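Local coordinates for nodulation protein S (Bradyrhizobium sp., PDB 3OFK) that probably transfers a methyl group from S-adenosyl-L-methionine to an amine during the synthesis of Nod factors, the lipochitooligosaccharide signals of root nodulation, at residues A[58-63]-A[84-89]; A[68-73]-A[94-99]; A[41-46]-A[63-68]; A[51-56]-A[114-119]; A[32-37]-A[193-198]. All coordinates share one frame; numbering follows the deposited sequence.

Contact 1 of 5, residues A[58-63]-A[84-89]; sequences IGCAAG and RAIGRA. With SAH (S-adenosyl-L-homocysteine), chain E.
Two carbonyl oxygens, A61 O and A85 O, come within 3.2 Å of each other, two acceptors with no proton to share between them, and no hydrogen bond joins the loop 58-63 to the helix 84-89. The two backbones are held by close fit instead. G63 lies directly against the helix, its CA 3.5 Å from A89 CB; a side chain at G63 would run into the A89 backbone, and its positive phi suits glycine as well. Beside it the A89 CA-H points at A62 O in a CH...O contact. C60, with SG turned between its own N and carbonyl carbon (chi1 57°), places the sulfur 3.8 Å from A89 CB and near A85 CB and I86 CD1. This is the glycine-rich loop that follows the first strand of a Rossmann-like methyltransferase: C60 to G63 form a type II' turn closed by G63 N to C60 O, and backbone N-H and C=O groups of the loop bind the cofactor product. A61 N donates to the ribose O3' of SAH at 2.9 Å, while G59 O accepts from the SAH amino N at 2.7 Å. A CB on G59 would strike the ribose ring oxygen O4'. Farther along the helix the guanidinium of R88 has A62 CB over one face, 4.0 Å from NE, and its terminal nitrogens are hydrogen-bonded to backbone carbonyls of L21, N23 and D24.

Contact 2 of 5, residues A[68-73]-A[94-99]; sequences KLAPHC and KRWSHI
A70 presents its methyl group to W96 and I99 together: A70 CB sits over the five-membered ring of the indole, 3.6 Å from W96 CD1, and 3.7 Å from I99 CD1. The approach is a CH-pi contact, with CB 24° off the ring normal. P71 continues along the same face, crossing the indole at about a right angle and bringing P71 CG to 3.6 Å from W96 CZ2. R95 CG lies over the opposite face, toward the rim. Farther out the contact turns polar. The ring of H98 is folded between its own backbone N and carbonyl carbon (chi1 65°), and its NE2 donates a hydrogen bond to A70 O at 2.7 Å. A70 O lies close to the imidazole plane, whereas NE2 stands above the carbonyl plane; C73 N reaches the same oxygen from the other face, and thus A70 O is gripped twice. The backbone of H98 also pairs with L76 of the neighbouring strand. Two successive connections of the Rossmann-like sheet pack on each other here: the 3-10 turn 70-72, which leads from helix 64-69 into strand 73-80, meets the loop before edge strand 99-103.

Contact 3 of 5, residues A[41-46]-A[63-68]; sequences QLLRLS and GAFTEK
L42 drops one methyl onto the ring of F65: L42 CD2 stands 3.6 Å from the ring centroid and only 10° off the normal, a CH-pi contact over the centre of the face. Both side chains extend from their helices with CG opposite the backbone N, F65 at chi1 -169°, and it is this shared extension that carries the ring across to helix 41-46. The edge of the ring meets L43 and S46. L43 N lies near its plane, 3.5 Å from F65 CE1, and S46 OG approaches the same edge at 3.9 Å from F65 CZ. That hydroxyl is already engaged, donating to L42 O at 2.7 Å, while S46 N reaches L42 O from the other side of the carbonyl plane. L43 reaches past the ring to the other helix, its CD1 3.8 Å from K68 O. Replacing F65 by an alanine would probably open a gap beneath L42 CD2 and strip H39, whose ring meets F65 edge-to-face, of that aromatic partner. K68 directs its amino group away from this interface, where it is hydrogen-bonded to H39 ND1. The axes of the two short segments approach to 10.9 Å and cross at -36°. Both helices lie on the sheet, where L42 and S46 touch V119 of strand 115-121, L42 and L45 meet L199 of strand 196-203, and all three rest on V151.

Contact 4 of 5, residues A[51-56]-A[114-119]; sequences AVSNGL and LFDLIV
D116 grips two consecutive backbone amides with its carboxylate: S53 N donates to OD2 at 2.7 Å, nearly straight at 163°, and N54 N donates to OD1 at 2.7 Å. Both oxygens are met on their syn sides, in the manner of a fork. The side chain can do this because CG sits between its own N and carbonyl carbon (chi1 59°). N54 answers through its amide, with a hydrogen bond from ND2 to L114 O at 2.9 Å. Beyond this corner the chains pair as parallel strands, with hydrogen bonds from L56 N to L117 O at 2.8 Å and from V119 N to L56 O at 2.8 Å. L56 CB lies over the face of the F115 ring, 3.7 Å from its centroid. With an alanine in place of D116, the amides of S53 and N54 would probably lose their shared acceptor and the corner would be freer to shift. The pair forms the middle of the sheet: strand 73-80 borders 52-58 on the far side, and L117 and V119 pack against helices 33-46 and 64-69, touching S46 and L69.

Contact 5 of 5, residues A[32-37]-A[193-198]; sequences NPFERE and ADEDCL
The F34 ring has E195 laid over one face, with E195 CB 3.7 Å from the centroid and almost on the ring normal; at the edge, C197 CB comes to 4.0 Å from F34 CZ. E195 slides past the ring in the opposite direction, its CG 3.4 Å from F34 CD2, and its carboxylate ends only 9° from parallel with the phenyl plane. Because the chain is extended beyond CG, the carboxylate arrives at the start of helix 33-46. There N32 ND2 donates to E195 OE2 at 2.9 Å with an N-H...O angle of 169°. The oxygen lies in the plane of the N32 amide, yet the donor comes in above the plane of the carboxylate. A water donates to N32 OD1 at 2.7 Å and to E195 OE1 at 3.0 Å, and E195 OE1 also accepts from Q191 N. N32 OD1 has a further task, accepting from F34 N at 3.2 Å. The result is an N-cap: the asparagine side chain accepts from the amide of F34 in the first turn of the helix that carries R38 and H39 to the SAH site, while its own amide is fixed by a glutamate just before strand 196-203.

In the fold
Contacts 1 and 3 share G63, and C60 CB of the first packs on T66 OG1 of the second at 3.6 Å, a direct link between the SAH-binding loop and the helix that follows it in the chain. Contact 3 in turn meets contact 4, where L42 CD2 lies 3.7 Å from V119 CG1, and contact 2 through K68 and L69. Contact 4 also leads straight to contact 1, I58 N standing 2.9 Å from V119 O. Contact 5 lies apart from contact 4, their centres about 24 Å apart on opposite sides of the chain's centre, but helix 33-46 ties it to contact 3. The side chains of F65, C197 and C73 are about 4, 8 and 13 Å from SAH.

Contact 1 of 5, residues A[58-63]-A[84-89]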
# COMPACT_ATOMS: atom_id res chain seq x y z
N ILE A 58 -4.05 -0.04 -3.24
CA ILE A 58 -4.35 -1.29 -2.48
C ILE A 58 -4.10 -1.06 -1.00
O ILE A 58 -2.94 -0.99 -0.58
CB ILE A 58 -3.49 -2.47 -2.94
CG1 ILE A 58 -3.86 -2.82 -4.37
CG2 ILE A 58 -3.69 -3.72 -2.01
CD1 ILE A 58 -2.80 -3.67 -5.10
N GLY A 59 -5.19 -0.98 -0.23
CA GLY A 59 -5.11 -0.65 1.21
C GLY A 59 -5.10 0.86 1.47
O GLY A 59 -4.10 1.52 1.24
N CYS A 60 -6.21 1.41 1.94
CA CYS A 60 -6.38 2.87 2.00
C CYS A 60 -6.49 3.45 3.40
O CYS A 60 -6.53 4.69 3.54
CB CYS A 60 -7.65 3.29 1.23
SG CYS A 60 -9.23 2.53 1.75
N ALA A 61 -6.55 2.60 4.42
CA ALA A 61 -6.82 3.05 5.80
C ALA A 61 -7.93 4.09 5.76
O ALA A 61 -8.97 3.82 5.14
CB ALA A 61 -5.56 3.61 6.47
N ALA A 62 -7.73 5.26 6.39
CA ALA A 62 -8.74 6.34 6.43
C ALA A 62 -8.67 7.33 5.25
O ALA A 62 -9.33 8.35 5.28
CB ALA A 62 -8.69 7.11 7.75
N GLY A 63 -7.88 7.04 4.24
CA GLY A 63 -7.87 7.85 3.01
C GLY A 63 -6.79 8.92 2.96
O GLY A 63 -6.82 9.76 2.07
N ARG A 84 -14.93 -0.82 6.72
CA ARG A 84 -14.70 0.42 7.49
C ARG A 84 -13.63 1.34 6.85
O ARG A 84 -13.77 2.57 6.92
CB ARG A 84 -14.39 0.13 8.98
CG ARG A 84 -14.15 1.38 9.88
CD ARG A 84 -15.43 2.02 10.39
NE ARG A 84 -15.72 3.36 9.85
CZ ARG A 84 -16.75 3.69 9.05
NH1 ARG A 84 -17.63 2.79 8.60
NH2 ARG A 84 -16.89 4.96 8.67
N ALA A 85 -12.63 0.76 6.15
CA ALA A 85 -11.61 1.56 5.47
C ALA A 85 -12.22 2.31 4.26
O ALA A 85 -12.02 3.52 4.09
CB ALA A 85 -10.43 0.70 5.04
N ILE A 86 -12.99 1.58 3.46
CA ILE A 86 -13.72 2.20 2.33
C ILE A 86 -14.61 3.34 2.86
O ILE A 86 -14.60 4.44 2.32
CB ILE A 86 -14.59 1.17 1.56
CG1 ILE A 86 -13.77 -0.07 1.12
CG2 ILE A 86 -15.36 1.83 0.42
CD1 ILE A 86 -12.53 0.22 0.37
N GLY A 87 -15.34 3.11 3.94
CA GLY A 87 -16.28 4.10 4.44
C GLY A 87 -15.61 5.41 4.86
O GLY A 87 -16.06 6.51 4.49
N ARG A 88 -14.56 5.28 5.67
CA ARG A 88 -13.78 6.45 6.14
C ARG A 88 -13.07 7.21 4.98
O ARG A 88 -13.13 8.46 4.92
CB ARG A 88 -12.79 6.00 7.21
CG ARG A 88 -13.46 5.63 8.53
CD ARG A 88 -12.46 5.48 9.64
NE ARG A 88 -11.90 6.79 10.03
CZ ARG A 88 -11.22 7.03 11.15
NH1 ARG A 88 -11.02 6.06 12.05
NH2 ARG A 88 -10.79 8.27 11.39
N ALA A 89 -12.47 6.46 4.05
CA ALA A 89 -11.67 7.03 2.99
C ALA A 89 -12.57 7.75 1.99
O ALA A 89 -12.24 8.87 1.58
CB ALA A 89 -10.79 5.98 2.29
N SAH E . -1.52 2.20 1.85
CA SAH E . -1.85 3.14 2.91
CB SAH E . -2.57 2.41 4.05
CG SAH E . -1.81 1.37 4.86
SD SAH E . -2.70 0.73 6.32
C SAH E . -0.64 3.92 3.46
O SAH E . 0.51 3.56 3.21
OXT SAH E . -0.81 4.91 4.17
C5' SAH E . -3.12 -0.88 5.58
C4' SAH E . -4.44 -1.02 4.85
O4' SAH E . -4.44 -2.26 4.14
C3' SAH E . -5.66 -1.01 5.76
O3' SAH E . -6.69 -0.19 5.19
C2' SAH E . -6.08 -2.49 5.77
O2' SAH E . -7.46 -2.66 5.99
C1' SAH E . -5.67 -2.91 4.39
N9 SAH E . -5.49 -4.36 4.12
C8 SAH E . -4.91 -5.29 4.94
N7 SAH E . -4.90 -6.47 4.28
C5 SAH E . -5.45 -6.31 3.07
C6 SAH E . -5.62 -7.23 2.03
N6 SAH E . -5.27 -8.53 2.23
N1 SAH E . -6.22 -6.78 0.87
C2 SAH E . -6.59 -5.45 0.75
N3 SAH E . -6.38 -4.55 1.79
C4 SAH E . -5.80 -4.97 2.93

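Contact 2 of 5, residues A[68-73]-A[94-99]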
# COMPACT_ATOMS: atom_id res chain seq x y z
N LYS A 68 -4.22 12.40 -1.32
CA LYS A 68 -3.04 12.99 -1.94
C LYS A 68 -2.88 12.50 -3.37
O LYS A 68 -2.46 13.23 -4.25
CB LYS A 68 -1.81 12.64 -1.09
CG LYS A 68 -1.87 13.26 0.31
CD LYS A 68 -0.75 12.78 1.23
CE LYS A 68 -1.10 13.09 2.68
NZ LYS A 68 -0.15 12.49 3.64
N LEU A 69 -3.27 11.26 -3.61
CA LEU A 69 -3.15 10.63 -4.92
C LEU A 69 -4.25 11.02 -5.90
O LEU A 69 -3.97 11.21 -7.09
CB LEU A 69 -3.15 9.11 -4.74
CG LEU A 69 -2.74 8.24 -5.94
CD1 LEU A 69 -1.28 8.49 -6.34
CD2 LEU A 69 -2.99 6.76 -5.58
N ALA A 70 -5.49 11.17 -5.41
CA ALA A 70 -6.68 11.34 -6.27
C ALA A 70 -6.57 12.44 -7.33
O ALA A 70 -6.92 12.19 -8.49
CB ALA A 70 -8.03 11.52 -5.44
N PRO A 71 -6.10 13.65 -6.95
CA PRO A 71 -6.09 14.73 -7.93
C PRO A 71 -5.16 14.51 -9.12
O PRO A 71 -5.22 15.27 -10.08
CB PRO A 71 -5.61 15.94 -7.13
CG PRO A 71 -5.61 15.52 -5.69
CD PRO A 71 -5.58 14.08 -5.64
N HIS A 72 -4.34 13.46 -9.07
CA HIS A 72 -3.32 13.21 -10.07
C HIS A 72 -3.61 12.00 -10.97
O HIS A 72 -2.79 11.66 -11.83
CB HIS A 72 -1.99 13.06 -9.35
CG HIS A 72 -1.72 14.18 -8.38
ND1 HIS A 72 -1.55 15.49 -8.78
CD2 HIS A 72 -1.66 14.19 -7.03
CE1 HIS A 72 -1.37 16.25 -7.71
NE2 HIS A 72 -1.45 15.48 -6.64
N CYS A 73 -4.77 11.38 -10.78
CA CYS A 73 -5.21 10.22 -11.56
C CYS A 73 -6.51 10.58 -12.28
O CYS A 73 -7.43 11.07 -11.65
CB CYS A 73 -5.49 9.06 -10.62
SG CYS A 73 -4.16 8.60 -9.48
N LYS A 94 -14.50 12.87 -0.83
CA LYS A 94 -15.82 13.05 -1.47
C LYS A 94 -15.92 14.12 -2.59
O LYS A 94 -16.81 14.04 -3.44
CB LYS A 94 -16.88 13.34 -0.41
CG LYS A 94 -16.90 14.78 0.07
CD LYS A 94 -17.73 14.94 1.32
CE LYS A 94 -17.38 16.24 2.04
NZ LYS A 94 -18.25 16.47 3.22
N ARG A 95 -15.01 15.08 -2.62
CA ARG A 95 -15.06 16.12 -3.67
C ARG A 95 -14.75 15.56 -5.07
O ARG A 95 -15.12 16.18 -6.07
CB ARG A 95 -14.09 17.25 -3.37
CG ARG A 95 -12.64 16.80 -3.39
CD ARG A 95 -11.73 17.90 -2.97
NE ARG A 95 -11.71 18.91 -4.03
CZ ARG A 95 -10.73 19.78 -4.24
NH1 ARG A 95 -9.64 19.80 -3.46
NH2 ARG A 95 -10.85 20.64 -5.24
N TRP A 96 -14.12 14.38 -5.12
CA TRP A 96 -13.69 13.76 -6.36
C TRP A 96 -14.80 12.83 -6.85
O TRP A 96 -15.41 12.13 -6.05
CB TRP A 96 -12.35 13.04 -6.19
CG TRP A 96 -11.28 13.94 -5.69
CD1 TRP A 96 -10.63 13.88 -4.48
CD2 TRP A 96 -10.72 15.04 -6.39
NE1 TRP A 96 -9.73 14.90 -4.38
CE2 TRP A 96 -9.75 15.63 -5.55
CE3 TRP A 96 -10.94 15.59 -7.66
CZ2 TRP A 96 -9.02 16.73 -5.93
CZ3 TRP A 96 -10.19 16.70 -8.03
CH2 TRP A 96 -9.24 17.25 -7.17
N SER A 97 -15.09 12.89 -8.15
CA SER A 97 -16.14 12.07 -8.80
C SER A 97 -15.55 10.89 -9.61
O SER A 97 -16.30 10.10 -10.20
CB SER A 97 -16.98 12.95 -9.73
OG SER A 97 -16.15 13.44 -10.79
N HIS A 98 -14.22 10.77 -9.62
CA HIS A 98 -13.53 9.80 -10.46
C HIS A 98 -12.94 8.59 -9.69
O HIS A 98 -12.10 7.88 -10.24
CB HIS A 98 -12.42 10.50 -11.27
CG HIS A 98 -11.30 11.05 -10.43
ND1 HIS A 98 -11.40 12.22 -9.70
CD2 HIS A 98 -10.03 10.61 -10.24
CE1 HIS A 98 -10.25 12.47 -9.09
NE2 HIS A 98 -9.40 11.50 -9.39
N ILE A 99 -13.39 8.37 -8.44
CA ILE A 99 -12.84 7.29 -7.60
C ILE A 99 -13.86 6.12 -7.50
O ILE A 99 -15.06 6.38 -7.32
CB ILE A 99 -12.47 7.76 -6.17
CG1 ILE A 99 -11.62 9.04 -6.21
CG2 ILE A 99 -11.76 6.62 -5.38
CD1 ILE A 99 -11.06 9.49 -4.83

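Contact 3 of 5, residues A[41-46]-A[63-68]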
# COMPACT_ATOMS: atom_id res chain seq x y z
N GLN A 41 7.36 10.58 0.05
CA GLN A 41 8.13 9.69 -0.83
C GLN A 41 7.25 8.81 -1.70
O GLN A 41 7.48 8.65 -2.90
CB GLN A 41 9.07 8.78 -0.01
CG GLN A 41 10.24 9.51 0.66
CD GLN A 41 11.01 10.39 -0.29
OE1 GLN A 41 11.19 10.06 -1.46
NE2 GLN A 41 11.47 11.54 0.22
N LEU A 42 6.25 8.23 -1.10
CA LEU A 42 5.30 7.43 -1.86
C LEU A 42 4.64 8.25 -3.02
O LEU A 42 4.57 7.77 -4.15
CB LEU A 42 4.25 6.83 -0.90
CG LEU A 42 3.53 5.58 -1.36
CD1 LEU A 42 4.48 4.37 -1.28
CD2 LEU A 42 2.29 5.34 -0.55
N LEU A 43 4.20 9.48 -2.74
CA LEU A 43 3.62 10.33 -3.79
C LEU A 43 4.69 10.77 -4.81
O LEU A 43 4.40 10.78 -5.98
CB LEU A 43 2.88 11.56 -3.22
CG LEU A 43 2.04 12.39 -4.22
CD1 LEU A 43 0.92 11.58 -4.85
CD2 LEU A 43 1.45 13.59 -3.57
N ARG A 44 5.91 11.09 -4.36
CA ARG A 44 6.98 11.50 -5.28
C ARG A 44 7.21 10.39 -6.29
O ARG A 44 7.29 10.64 -7.50
CB ARG A 44 8.30 11.84 -4.57
CG ARG A 44 9.46 12.17 -5.52
CD ARG A 44 10.77 12.47 -4.78
NE ARG A 44 11.26 11.30 -4.04
CZ ARG A 44 11.95 10.29 -4.58
NH1 ARG A 44 12.22 10.27 -5.88
NH2 ARG A 44 12.36 9.28 -3.82
N LEU A 45 7.32 9.15 -5.80
CA LEU A 45 7.48 8.00 -6.67
C LEU A 45 6.28 7.84 -7.60
O LEU A 45 6.45 7.48 -8.75
CB LEU A 45 7.73 6.71 -5.85
CG LEU A 45 9.03 6.62 -5.02
CD1 LEU A 45 9.13 5.31 -4.19
CD2 LEU A 45 10.22 6.79 -5.90
N SER A 46 5.07 8.04 -7.08
CA SER A 46 3.84 7.81 -7.86
C SER A 46 3.73 8.81 -9.02
O SER A 46 3.24 8.47 -10.11
CB SER A 46 2.59 7.91 -6.97
OG SER A 46 2.64 7.03 -5.84
N GLY A 63 -7.88 7.04 4.24
CA GLY A 63 -7.87 7.85 3.01
C GLY A 63 -6.79 8.92 2.96
O GLY A 63 -6.82 9.76 2.07
N ALA A 64 -5.87 8.92 3.93
CA ALA A 64 -4.82 9.97 3.96
C ALA A 64 -4.02 10.01 2.66
O ALA A 64 -3.79 11.11 2.11
CB ALA A 64 -3.91 9.84 5.16
N PHE A 65 -3.60 8.85 2.14
CA PHE A 65 -2.86 8.81 0.89
C PHE A 65 -3.77 8.90 -0.33
O PHE A 65 -3.41 9.56 -1.31
CB PHE A 65 -1.91 7.60 0.78
CG PHE A 65 -0.96 7.72 -0.38
CD1 PHE A 65 0.18 8.50 -0.27
CD2 PHE A 65 -1.25 7.14 -1.59
CE1 PHE A 65 1.04 8.68 -1.35
CE2 PHE A 65 -0.40 7.28 -2.67
CZ PHE A 65 0.77 8.08 -2.54
N THR A 66 -4.95 8.28 -0.27
CA THR A 66 -5.94 8.36 -1.33
C THR A 66 -6.17 9.84 -1.70
O THR A 66 -6.15 10.20 -2.88
CB THR A 66 -7.28 7.74 -0.89
OG1 THR A 66 -7.04 6.58 -0.09
CG2 THR A 66 -8.16 7.39 -2.10
N GLU A 67 -6.31 10.67 -0.67
CA GLU A 67 -6.57 12.11 -0.79
C GLU A 67 -5.45 12.87 -1.51
O GLU A 67 -5.71 13.86 -2.19
CB GLU A 67 -6.78 12.70 0.61
CG GLU A 67 -6.94 14.22 0.63
CD GLU A 67 -7.64 14.75 1.86
OE1 GLU A 67 -7.23 14.35 2.98
OE2 GLU A 67 -8.61 15.54 1.68
N LYS A 68 -4.22 12.40 -1.32
CA LYS A 68 -3.04 12.99 -1.94
C LYS A 68 -2.88 12.50 -3.37
O LYS A 68 -2.46 13.23 -4.25
CB LYS A 68 -1.81 12.64 -1.09
CG LYS A 68 -1.87 13.26 0.31
CD LYS A 68 -0.75 12.78 1.23
CE LYS A 68 -1.10 13.09 2.68
NZ LYS A 68 -0.15 12.49 3.64

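Contact 4 of 5, residues A[51-56]-A[114-119]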
# COMPACT_ATOMS: atom_id res chain seq x y z
N ALA A 51 1.06 12.88 -14.64
CA ALA A 51 -0.32 12.48 -14.33
C ALA A 51 -0.60 11.01 -14.70
O ALA A 51 -0.09 10.51 -15.71
CB ALA A 51 -1.35 13.43 -15.03
N VAL A 52 -1.43 10.34 -13.91
CA VAL A 52 -1.73 8.91 -14.13
C VAL A 52 -3.07 8.76 -14.88
O VAL A 52 -3.99 9.53 -14.63
CB VAL A 52 -1.69 8.17 -12.76
CG1 VAL A 52 -2.35 6.84 -12.81
CG2 VAL A 52 -0.23 8.04 -12.29
N SER A 53 -3.20 7.81 -15.80
CA SER A 53 -4.51 7.57 -16.47
C SER A 53 -5.55 6.75 -15.65
O SER A 53 -6.77 7.02 -15.69
CB SER A 53 -4.30 6.86 -17.81
OG SER A 53 -3.65 7.70 -18.78
N ASN A 54 -5.07 5.72 -14.96
CA ASN A 54 -5.96 4.73 -14.36
C ASN A 54 -5.22 4.12 -13.23
O ASN A 54 -4.42 3.24 -13.45
CB ASN A 54 -6.34 3.67 -15.40
CG ASN A 54 -7.52 2.83 -14.97
OD1 ASN A 54 -8.37 3.29 -14.22
ND2 ASN A 54 -7.58 1.60 -15.48
N GLY A 55 -5.40 4.67 -12.04
CA GLY A 55 -4.58 4.27 -10.90
C GLY A 55 -5.31 3.28 -9.99
O GLY A 55 -6.55 3.27 -9.93
N LEU A 56 -4.54 2.44 -9.29
CA LEU A 56 -5.08 1.50 -8.27
C LEU A 56 -4.36 1.70 -6.92
O LEU A 56 -3.12 1.64 -6.82
CB LEU A 56 -4.96 0.05 -8.71
CG LEU A 56 -5.43 -1.05 -7.72
CD1 LEU A 56 -6.94 -1.03 -7.51
CD2 LEU A 56 -4.98 -2.46 -8.15
N LEU A 114 -6.67 -2.78 -16.48
CA LEU A 114 -5.22 -2.61 -16.37
C LEU A 114 -4.95 -1.18 -15.90
O LEU A 114 -5.58 -0.24 -16.38
CB LEU A 114 -4.51 -2.91 -17.70
CG LEU A 114 -4.74 -4.33 -18.24
CD1 LEU A 114 -4.10 -4.52 -19.65
CD2 LEU A 114 -4.25 -5.38 -17.25
N PHE A 115 -4.01 -1.06 -14.96
CA PHE A 115 -3.65 0.21 -14.29
C PHE A 115 -2.22 0.65 -14.62
O PHE A 115 -1.27 -0.13 -14.56
CB PHE A 115 -3.80 0.07 -12.77
CG PHE A 115 -5.15 -0.43 -12.35
CD1 PHE A 115 -6.22 0.44 -12.27
CD2 PHE A 115 -5.36 -1.78 -12.08
CE1 PHE A 115 -7.47 -0.01 -11.92
CE2 PHE A 115 -6.62 -2.25 -11.72
CZ PHE A 115 -7.68 -1.35 -11.64
N ASP A 116 -2.06 1.92 -14.97
CA ASP A 116 -0.70 2.47 -15.20
C ASP A 116 0.02 2.88 -13.89
O ASP A 116 1.22 3.21 -13.91
CB ASP A 116 -0.72 3.60 -16.23
CG ASP A 116 -1.61 4.76 -15.83
OD1 ASP A 116 -2.62 4.53 -15.18
OD2 ASP A 116 -1.31 5.91 -16.21
N LEU A 117 -0.70 2.87 -12.77
CA LEU A 117 -0.07 2.98 -11.46
C LEU A 117 -0.79 2.07 -10.48
O LEU A 117 -2.02 2.12 -10.39
CB LEU A 117 -0.14 4.40 -10.89
CG LEU A 117 0.51 4.62 -9.52
CD1 LEU A 117 2.04 4.38 -9.55
CD2 LEU A 117 0.19 6.07 -9.10
N ILE A 118 -0.02 1.25 -9.76
CA ILE A 118 -0.52 0.55 -8.61
C ILE A 118 0.31 0.94 -7.41
O ILE A 118 1.54 0.89 -7.43
CB ILE A 118 -0.41 -0.95 -8.80
CG1 ILE A 118 -1.25 -1.36 -10.01
CG2 ILE A 118 -0.87 -1.67 -7.54
CD1 ILE A 118 -1.11 -2.85 -10.37
N VAL A 119 -0.36 1.42 -6.37
CA VAL A 119 0.31 1.77 -5.13
C VAL A 119 -0.07 0.65 -4.12
O VAL A 119 -1.24 0.28 -3.97
CB VAL A 119 -0.06 3.19 -4.61
CG1 VAL A 119 0.69 3.50 -3.33
CG2 VAL A 119 0.20 4.30 -5.71

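Contact 5 of 5, residues A[32-37]-A[193-198]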
# COMPACT_ATOMS: atom_id res chain seq x y z
N ASN A 32 1.70 11.50 12.47
CA ASN A 32 3.10 11.11 12.62
C ASN A 32 3.96 11.72 11.51
O ASN A 32 3.74 11.44 10.33
CB ASN A 32 3.24 9.60 12.59
CG ASN A 32 4.60 9.11 13.05
OD1 ASN A 32 5.55 9.87 13.22
ND2 ASN A 32 4.70 7.81 13.21
N PRO A 33 4.90 12.60 11.89
CA PRO A 33 5.78 13.18 10.87
C PRO A 33 6.48 12.14 9.97
O PRO A 33 6.67 12.41 8.79
CB PRO A 33 6.80 13.98 11.69
CG PRO A 33 6.59 13.60 13.12
CD PRO A 33 5.21 13.10 13.24
N PHE A 34 6.82 10.97 10.51
CA PHE A 34 7.41 9.88 9.72
C PHE A 34 6.43 9.37 8.67
O PHE A 34 6.82 9.09 7.53
CB PHE A 34 7.84 8.71 10.62
CG PHE A 34 8.05 7.40 9.88
CD1 PHE A 34 9.19 7.19 9.12
CD2 PHE A 34 7.10 6.38 9.97
CE1 PHE A 34 9.39 5.97 8.45
CE2 PHE A 34 7.29 5.16 9.30
CZ PHE A 34 8.42 4.96 8.53
N GLU A 35 5.17 9.24 9.05
CA GLU A 35 4.16 8.77 8.10
C GLU A 35 3.92 9.84 7.04
O GLU A 35 3.78 9.51 5.88
CB GLU A 35 2.87 8.34 8.82
CG GLU A 35 3.06 7.22 9.85
CD GLU A 35 3.39 5.88 9.22
OE1 GLU A 35 3.34 5.74 7.98
OE2 GLU A 35 3.69 4.95 9.98
N ARG A 36 3.95 11.12 7.44
CA ARG A 36 3.82 12.19 6.44
C ARG A 36 4.98 12.16 5.43
O ARG A 36 4.73 12.23 4.22
CB ARG A 36 3.66 13.59 7.09
CG ARG A 36 2.35 13.79 7.88
CD ARG A 36 2.13 15.27 8.34
NE ARG A 36 3.15 15.77 9.30
CZ ARG A 36 3.04 15.77 10.64
NH1 ARG A 36 1.98 15.27 11.26
NH2 ARG A 36 4.02 16.28 11.37
N GLU A 37 6.23 12.01 5.94
CA GLU A 37 7.44 11.90 5.08
C GLU A 37 7.38 10.65 4.18
O GLU A 37 7.77 10.69 3.01
CB GLU A 37 8.76 11.87 5.86
CG GLU A 37 9.89 12.48 5.03
CD GLU A 37 11.27 11.91 5.29
OE1 GLU A 37 11.61 11.65 6.47
OE2 GLU A 37 12.02 11.73 4.30
N ALA A 193 13.30 1.92 15.61
CA ALA A 193 13.50 0.76 14.76
C ALA A 193 12.22 0.41 13.98
O ALA A 193 12.30 0.01 12.82
CB ALA A 193 13.98 -0.44 15.60
N ASP A 194 11.05 0.60 14.61
CA ASP A 194 9.72 0.41 13.95
C ASP A 194 9.45 1.35 12.76
O ASP A 194 8.54 1.09 11.96
CB ASP A 194 8.57 0.66 14.96
CG ASP A 194 8.31 -0.51 15.91
OD1 ASP A 194 7.25 -0.46 16.59
OD2 ASP A 194 9.14 -1.45 15.99
N GLU A 195 10.17 2.46 12.71
CA GLU A 195 9.99 3.46 11.66
C GLU A 195 11.16 3.40 10.71
O GLU A 195 12.10 4.21 10.76
CB GLU A 195 9.79 4.87 12.26
CG GLU A 195 8.39 5.03 12.85
CD GLU A 195 8.16 6.29 13.68
OE1 GLU A 195 9.06 7.16 13.82
OE2 GLU A 195 7.05 6.39 14.23
N ASP A 196 11.12 2.38 9.84
CA ASP A 196 12.20 2.14 8.90
C ASP A 196 11.71 1.39 7.70
O ASP A 196 11.58 0.16 7.74
CB ASP A 196 13.35 1.38 9.56
CG ASP A 196 14.53 1.18 8.62
OD1 ASP A 196 14.59 1.78 7.52
OD2 ASP A 196 15.43 0.40 8.99
N CYS A 197 11.50 2.15 6.64
CA CYS A 197 10.70 1.76 5.51
C CYS A 197 11.55 1.76 4.27
O CYS A 197 12.44 2.59 4.12
CB CYS A 197 9.60 2.80 5.33
SG CYS A 197 8.55 2.50 3.93
N LEU A 198 11.27 0.83 3.38
CA LEU A 198 11.91 0.78 2.07
C LEU A 198 10.81 0.96 1.06
O LEU A 198 9.77 0.33 1.18
CB LEU A 198 12.59 -0.57 1.85
CG LEU A 198 13.70 -0.69 0.80
CD1 LEU A 198 14.76 0.42 0.92
CD2 LEU A 198 14.34 -2.06 0.95
O HOH W 1 7.70 9.58 14.83